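Local structure of 4'-phospho-dehydrooxetanocin synthase (Bacillus megaterium, 5UL3) at residues A[633-644]-A[689-700]. The protein catalyses the oxidative ring contraction of dAMP to an oxetane aldehyde in oxetanocin A biosynthesis, using cobalamin, a [4Fe-4S] cluster and S-adenosylmethionine. Residues are numbered along the deposited sequence; the frame is centred on the assembly and turned at random.
Sequences HREISHFLLKYL and VMTNWQLIMEKL. With EDO (1,2-ethanediol), chain T; EDO (1,2-ethanediol), chain B; EDO (1,2-ethanediol), chain H.
Helix segments 633-644 and 689-700 run antiparallel, their axes approaching to 10.1 Å at 167°, and the register pairs I636 with M697, L640 with W693 and L644 with V689. W693 is the central side chain. Its indole lies against the 633-644 backbone and gives an N-H from NE1 to I636 O (2.9 Å, 158° at the hydrogen), the acceptor lying close to the ring plane. That carbonyl also accepts the helical bond from L640 N; the two donors approach from opposite faces of its plane, so the indole bond is added to the helical one, not made in its place. One face of the indole rests on L640 and Y643: L640 CA stands 3.6 Å from the centroid of the five-membered ring, and Y643 CB lies over the six-membered ring. I696 CD1, from the indole's own helix, lies over the opposite face, toward its rim. The Y643 ring continues the layer as an offset stack on the six-membered ring, centroids 4.6 Å apart and planes at 30°. With CG anti to the backbone N, Y643 extends across to the partner helix, where its CE2 meets V689 CG1 at 3.3 Å. The two segments belong to helices 620-648 and 683-709, which pack as antiparallel neighbours, consistent with the C-terminal helix bundle of this enzyme. Knobs-into-holes packing is seen at I636, whose side chain enters the hole formed by W693, I696, M697 and L700; its CD1 is 4.1 Å from L700 CD2. Turned from the partner helix, K642 NZ forms a salt bridge and H638 NE2 a hydrogen bond with E494. Near H633, the M697 chain bends at chi2 and carries its CE to 3.6 Å from H633 CD2, with SD at the imidazole edge.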
loop_
_atom_site.group_PDB
_atom_site.type_symbol
_atom_site.label_atom_id
_atom_site.label_comp_id
_atom_site.label_asym_id
_atom_site.label_seq_id
_atom_site.Cartn_x
_atom_site.Cartn_y
_atom_site.Cartn_z
ATOM N N HIS A 633 -19.195 4.787 -19.598
ATOM C CA HIS A 633 -18.006 5.627 -19.729
ATOM C C HIS A 633 -16.752 4.795 -19.978
ATOM O O HIS A 633 -15.939 5.127 -20.849
ATOM C CB HIS A 633 -17.831 6.466 -18.467
ATOM C CG HIS A 633 -16.499 7.135 -18.360
ATOM N ND1 HIS A 633 -15.581 6.814 -17.383
ATOM C CD2 HIS A 633 -15.932 8.117 -19.100
ATOM C CE1 HIS A 633 -14.506 7.570 -17.530
ATOM N NE2 HIS A 633 -14.697 8.371 -18.564
ATOM N N ARG A 634 -16.581 3.713 -19.216
ATOM C CA ARG A 634 -15.417 2.848 -19.403
ATOM C C ARG A 634 -15.413 2.244 -20.797
ATOM O O ARG A 634 -14.372 2.174 -21.457
ATOM C CB ARG A 634 -15.417 1.745 -18.342
ATOM C CG ARG A 634 -14.277 0.741 -18.501
ATOM C CD ARG A 634 -14.489 -0.451 -17.560
ATOM N NE ARG A 634 -14.412 -0.091 -16.143
ATOM C CZ ARG A 634 -13.292 -0.098 -15.425
ATOM N NH1 ARG A 634 -12.115 -0.437 -15.981
ATOM N NH2 ARG A 634 -13.347 0.225 -14.143
ATOM N N GLU A 635 -16.575 1.790 -21.248
ATOM C CA GLU A 635 -16.718 1.248 -22.590
ATOM C C GLU A 635 -16.349 2.291 -23.643
ATOM O O GLU A 635 -15.562 2.022 -24.560
ATOM C CB GLU A 635 -18.163 0.765 -22.732
ATOM C CG GLU A 635 -18.547 -0.003 -23.951
ATOM C CD GLU A 635 -19.979 -0.502 -23.828
ATOM O OE1 GLU A 635 -20.211 -1.427 -23.023
ATOM O OE2 GLU A 635 -20.876 0.062 -24.489
ATOM N N ILE A 636 -16.878 3.509 -23.502
ATOM C CA ILE A 636 -16.570 4.572 -24.460
ATOM C C ILE A 636 -15.081 4.897 -24.434
ATOM O O ILE A 636 -14.469 5.150 -25.478
ATOM C CB ILE A 636 -17.419 5.827 -24.173
ATOM C CG1 ILE A 636 -18.913 5.535 -24.343
ATOM C CG2 ILE A 636 -16.997 6.980 -25.081
ATOM C CD1 ILE A 636 -19.801 6.687 -23.804
ATOM N N SER A 637 -14.476 4.889 -23.242
ATOM C CA SER A 637 -13.046 5.171 -23.125
ATOM C C SER A 637 -12.202 4.074 -23.765
ATOM O O SER A 637 -11.166 4.365 -24.375
ATOM C CB SER A 637 -12.659 5.342 -21.653
ATOM O OG SER A 637 -13.312 6.476 -21.094
ATOM N N HIS A 638 -12.604 2.809 -23.617
ATOM C CA HIS A 638 -11.855 1.745 -24.278
ATOM C C HIS A 638 -11.911 1.902 -25.792
ATOM O O HIS A 638 -10.887 1.825 -26.484
ATOM C CB HIS A 638 -12.384 0.365 -23.893
ATOM C CG HIS A 638 -11.785 -0.729 -24.720
ATOM N ND1 HIS A 638 -10.554 -1.280 -24.434
ATOM C CD2 HIS A 638 -12.207 -1.322 -25.864
ATOM C CE1 HIS A 638 -10.254 -2.185 -25.353
ATOM N NE2 HIS A 638 -11.240 -2.227 -26.234
ATOM N N PHE A 639 -13.105 2.104 -26.331
ATOM C CA PHE A 639 -13.206 2.111 -27.780
ATOM C C PHE A 639 -12.761 3.429 -28.388
ATOM O O PHE A 639 -12.555 3.489 -29.606
ATOM C CB PHE A 639 -14.623 1.732 -28.200
ATOM C CG PHE A 639 -14.903 0.273 -28.031
ATOM C CD1 PHE A 639 -14.272 -0.659 -28.844
ATOM C CD2 PHE A 639 -15.747 -0.178 -27.035
ATOM C CE1 PHE A 639 -14.502 -2.026 -28.679
ATOM C CE2 PHE A 639 -15.972 -1.536 -26.856
ATOM C CZ PHE A 639 -15.353 -2.462 -27.676
ATOM N N LEU A 640 -12.559 4.462 -27.570
ATOM C CA LEU A 640 -11.854 5.646 -28.043
ATOM C C LEU A 640 -10.497 5.274 -28.623
ATOM O O LEU A 640 -10.153 5.677 -29.741
ATOM C CB LEU A 640 -11.667 6.649 -26.911
ATOM C CG LEU A 640 -10.589 7.691 -27.206
ATOM C CD1 LEU A 640 -11.067 8.730 -28.274
ATOM C CD2 LEU A 640 -10.128 8.379 -25.930
ATOM N N LEU A 641 -9.698 4.516 -27.863
ATOM C CA LEU A 641 -8.377 4.145 -28.355
ATOM C C LEU A 641 -8.471 3.242 -29.580
ATOM O O LEU A 641 -7.673 3.373 -30.517
ATOM C CB LEU A 641 -7.562 3.470 -27.254
ATOM C CG LEU A 641 -6.134 3.144 -27.675
ATOM C CD1 LEU A 641 -5.480 4.383 -28.267
ATOM C CD2 LEU A 641 -5.345 2.637 -26.464
ATOM N N LYS A 642 -9.433 2.317 -29.595
ATOM C CA LYS A 642 -9.604 1.484 -30.778
ATOM C C LYS A 642 -9.959 2.343 -31.987
ATOM O O LYS A 642 -9.461 2.109 -33.096
ATOM C CB LYS A 642 -10.672 0.419 -30.528
ATOM C CG LYS A 642 -10.709 -0.673 -31.578
ATOM C CD LYS A 642 -11.718 -1.749 -31.218
ATOM C CE LYS A 642 -11.416 -3.072 -31.923
ATOM N NZ LYS A 642 -10.196 -3.820 -31.431
ATOM N N TYR A 643 -10.760 3.384 -31.764
ATOM C CA TYR A 643 -11.134 4.310 -32.828
ATOM C C TYR A 643 -9.938 5.131 -33.303
ATOM O O TYR A 643 -9.759 5.329 -34.513
ATOM C CB TYR A 643 -12.255 5.207 -32.319
ATOM C CG TYR A 643 -12.832 6.184 -33.318
ATOM C CD1 TYR A 643 -13.572 5.742 -34.403
ATOM C CD2 TYR A 643 -12.673 7.546 -33.142
ATOM C CE1 TYR A 643 -14.123 6.645 -35.310
ATOM C CE2 TYR A 643 -13.227 8.459 -34.039
ATOM C CZ TYR A 643 -13.942 8.002 -35.119
ATOM O OH TYR A 643 -14.475 8.915 -36.003
ATOM N N LEU A 644 -9.113 5.623 -32.372
ATOM C CA LEU A 644 -7.917 6.366 -32.768
ATOM C C LEU A 644 -6.955 5.493 -33.571
ATOM O O LEU A 644 -6.414 5.935 -34.594
ATOM C CB LEU A 644 -7.220 6.945 -31.534
ATOM C CG LEU A 644 -7.957 8.064 -30.786
ATOM C CD1 LEU A 644 -7.273 8.380 -29.452
ATOM C CD2 LEU A 644 -8.018 9.303 -31.643
ATOM N N VAL A 689 -10.114 13.670 -34.445
ATOM C CA VAL A 689 -10.720 12.350 -34.316
ATOM C C VAL A 689 -11.357 12.201 -32.940
ATOM O O VAL A 689 -12.476 11.688 -32.809
ATOM C CB VAL A 689 -9.663 11.258 -34.575
ATOM C CG1 VAL A 689 -10.238 9.869 -34.345
ATOM C CG2 VAL A 689 -9.097 11.380 -35.997
ATOM N N MET A 690 -10.655 12.651 -31.896
ATOM C CA MET A 690 -11.181 12.524 -30.537
ATOM C C MET A 690 -12.391 13.422 -30.321
ATOM O O MET A 690 -13.344 13.024 -29.643
ATOM C CB MET A 690 -10.085 12.839 -29.522
ATOM C CG MET A 690 -10.500 12.591 -28.076
ATOM S SD MET A 690 -9.092 12.482 -26.951
ATOM C CE MET A 690 -8.415 14.141 -26.999
ATOM N N THR A 691 -12.377 14.640 -30.884
ATOM C CA THR A 691 -13.571 15.484 -30.838
ATOM C C THR A 691 -14.780 14.742 -31.391
ATOM O O THR A 691 -15.896 14.862 -30.866
ATOM C CB THR A 691 -13.339 16.782 -31.623
ATOM O OG1 THR A 691 -12.353 17.582 -30.964
ATOM C CG2 THR A 691 -14.628 17.576 -31.738
ATOM N N ASN A 692 -14.567 13.951 -32.445
ATOM C CA ASN A 692 -15.659 13.195 -33.044
ATOM C C ASN A 692 -16.147 12.111 -32.097
ATOM O O ASN A 692 -17.352 11.926 -31.910
ATOM C CB ASN A 692 -15.200 12.586 -34.369
ATOM C CG ASN A 692 -16.328 12.455 -35.364
ATOM O OD1 ASN A 692 -16.571 11.377 -35.912
ATOM N ND2 ASN A 692 -17.038 13.553 -35.592
ATOM N N TRP A 693 -15.214 11.375 -31.491
ATOM C CA TRP A 693 -15.595 10.335 -30.547
ATOM C C TRP A 693 -16.283 10.920 -29.319
ATOM O O TRP A 693 -17.161 10.281 -28.735
ATOM C CB TRP A 693 -14.359 9.540 -30.133
ATOM C CG TRP A 693 -14.703 8.257 -29.484
ATOM C CD1 TRP A 693 -14.648 7.964 -28.141
ATOM C CD2 TRP A 693 -15.181 7.079 -30.133
ATOM N NE1 TRP A 693 -15.049 6.664 -27.931
ATOM C CE2 TRP A 693 -15.375 6.100 -29.136
ATOM C CE3 TRP A 693 -15.453 6.752 -31.467
ATOM C CZ2 TRP A 693 -15.839 4.825 -29.430
ATOM C CZ3 TRP A 693 -15.909 5.488 -31.757
ATOM C CH2 TRP A 693 -16.095 4.533 -30.744
ATOM N N GLN A 694 -15.900 12.132 -28.922
ATOM C CA GLN A 694 -16.498 12.775 -27.758
ATOM C C GLN A 694 -18.004 12.961 -27.913
ATOM O O GLN A 694 -18.712 13.066 -26.907
ATOM C CB GLN A 694 -15.812 14.119 -27.505
ATOM C CG GLN A 694 -16.333 14.869 -26.279
ATOM C CD GLN A 694 -15.595 16.164 -26.020
ATOM O OE1 GLN A 694 -15.574 17.055 -26.867
ATOM N NE2 GLN A 694 -14.985 16.281 -24.841
ATOM N N LEU A 695 -18.512 12.990 -29.151
ATOM C CA LEU A 695 -19.958 13.033 -29.356
ATOM C C LEU A 695 -20.654 11.817 -28.754
ATOM O O LEU A 695 -21.839 11.888 -28.405
ATOM C CB LEU A 695 -20.267 13.133 -30.854
ATOM C CG LEU A 695 -19.751 14.398 -31.535
ATOM C CD1 LEU A 695 -19.922 14.259 -33.048
ATOM C CD2 LEU A 695 -20.510 15.623 -31.018
ATOM N N ILE A 696 -19.947 10.693 -28.616
ATOM C CA ILE A 696 -20.557 9.539 -27.963
ATOM C C ILE A 696 -20.624 9.761 -26.460
ATOM O O ILE A 696 -21.613 9.402 -25.812
ATOM C CB ILE A 696 -19.795 8.247 -28.303
ATOM C CG1 ILE A 696 -19.660 8.097 -29.819
ATOM C CG2 ILE A 696 -20.528 7.048 -27.726
ATOM C CD1 ILE A 696 -18.719 7.000 -30.202
ATOM N N MET A 697 -19.582 10.358 -25.880
ATOM C CA MET A 697 -19.655 10.727 -24.469
ATOM C C MET A 697 -20.774 11.733 -24.223
ATOM O O MET A 697 -21.452 11.680 -23.190
ATOM C CB MET A 697 -18.315 11.293 -24.002
ATOM C CG MET A 697 -18.235 11.540 -22.511
ATOM S SD MET A 697 -18.168 9.982 -21.587
ATOM C CE MET A 697 -18.325 10.678 -19.949
ATOM N N GLU A 698 -20.991 12.662 -25.167
ATOM C CA GLU A 698 -22.101 13.596 -25.003
ATOM C C GLU A 698 -23.419 12.845 -24.912
ATOM O O GLU A 698 -24.275 13.177 -24.087
ATOM C CB GLU A 698 -22.156 14.613 -26.152
ATOM C CG GLU A 698 -23.303 15.619 -25.925
ATOM C CD GLU A 698 -23.649 16.484 -27.128
ATOM O OE1 GLU A 698 -23.124 16.240 -28.227
ATOM O OE2 GLU A 698 -24.458 17.425 -26.955
ATOM N N LYS A 699 -23.587 11.812 -25.737
ATOM C CA LYS A 699 -24.836 11.059 -25.736
ATOM C C LYS A 699 -25.094 10.441 -24.369
ATOM O O LYS A 699 -26.214 10.501 -23.844
ATOM C CB LYS A 699 -24.803 9.981 -26.820
ATOM C CG LYS A 699 -26.039 9.097 -26.829
ATOM C CD LYS A 699 -26.227 8.406 -28.165
ATOM C CE LYS A 699 -27.562 7.677 -28.214
ATOM N NZ LYS A 699 -27.617 6.589 -27.198
ATOM N N LEU A 700 -24.057 9.851 -23.773
ATOM C CA LEU A 700 -24.169 9.340 -22.410
ATOM C C LEU A 700 -24.562 10.441 -21.433
ATOM O O LEU A 700 -25.461 10.263 -20.605
ATOM C CB LEU A 700 -22.841 8.702 -21.985
ATOM C CG LEU A 700 -22.684 8.369 -20.498
ATOM C CD1 LEU A 700 -23.766 7.393 -20.084
ATOM C CD2 LEU A 700 -21.255 7.802 -20.165
HETATM C C1 EDO T . -17.636 0.469 -13.884
HETATM O O1 EDO T . -16.958 -0.270 -14.913
HETATM C C2 EDO T . -16.725 0.600 -12.681
HETATM O O2 EDO T . -15.631 1.438 -13.039
HETATM C C1 EDO B . -25.836 5.228 -24.836
HETATM O O1 EDO B . -25.188 5.691 -26.026
HETATM C C2 EDO B . -25.776 6.326 -23.783
HETATM O O2 EDO B . -26.323 5.844 -22.549
HETATM C C1 EDO H . -8.178 0.098 -22.181
HETATM O O1 EDO H . -9.216 -0.890 -22.178
HETATM C C2 EDO H . -7.302 -0.162 -20.953
HETATM O O2 EDO H . -6.201 0.738 -20.984
#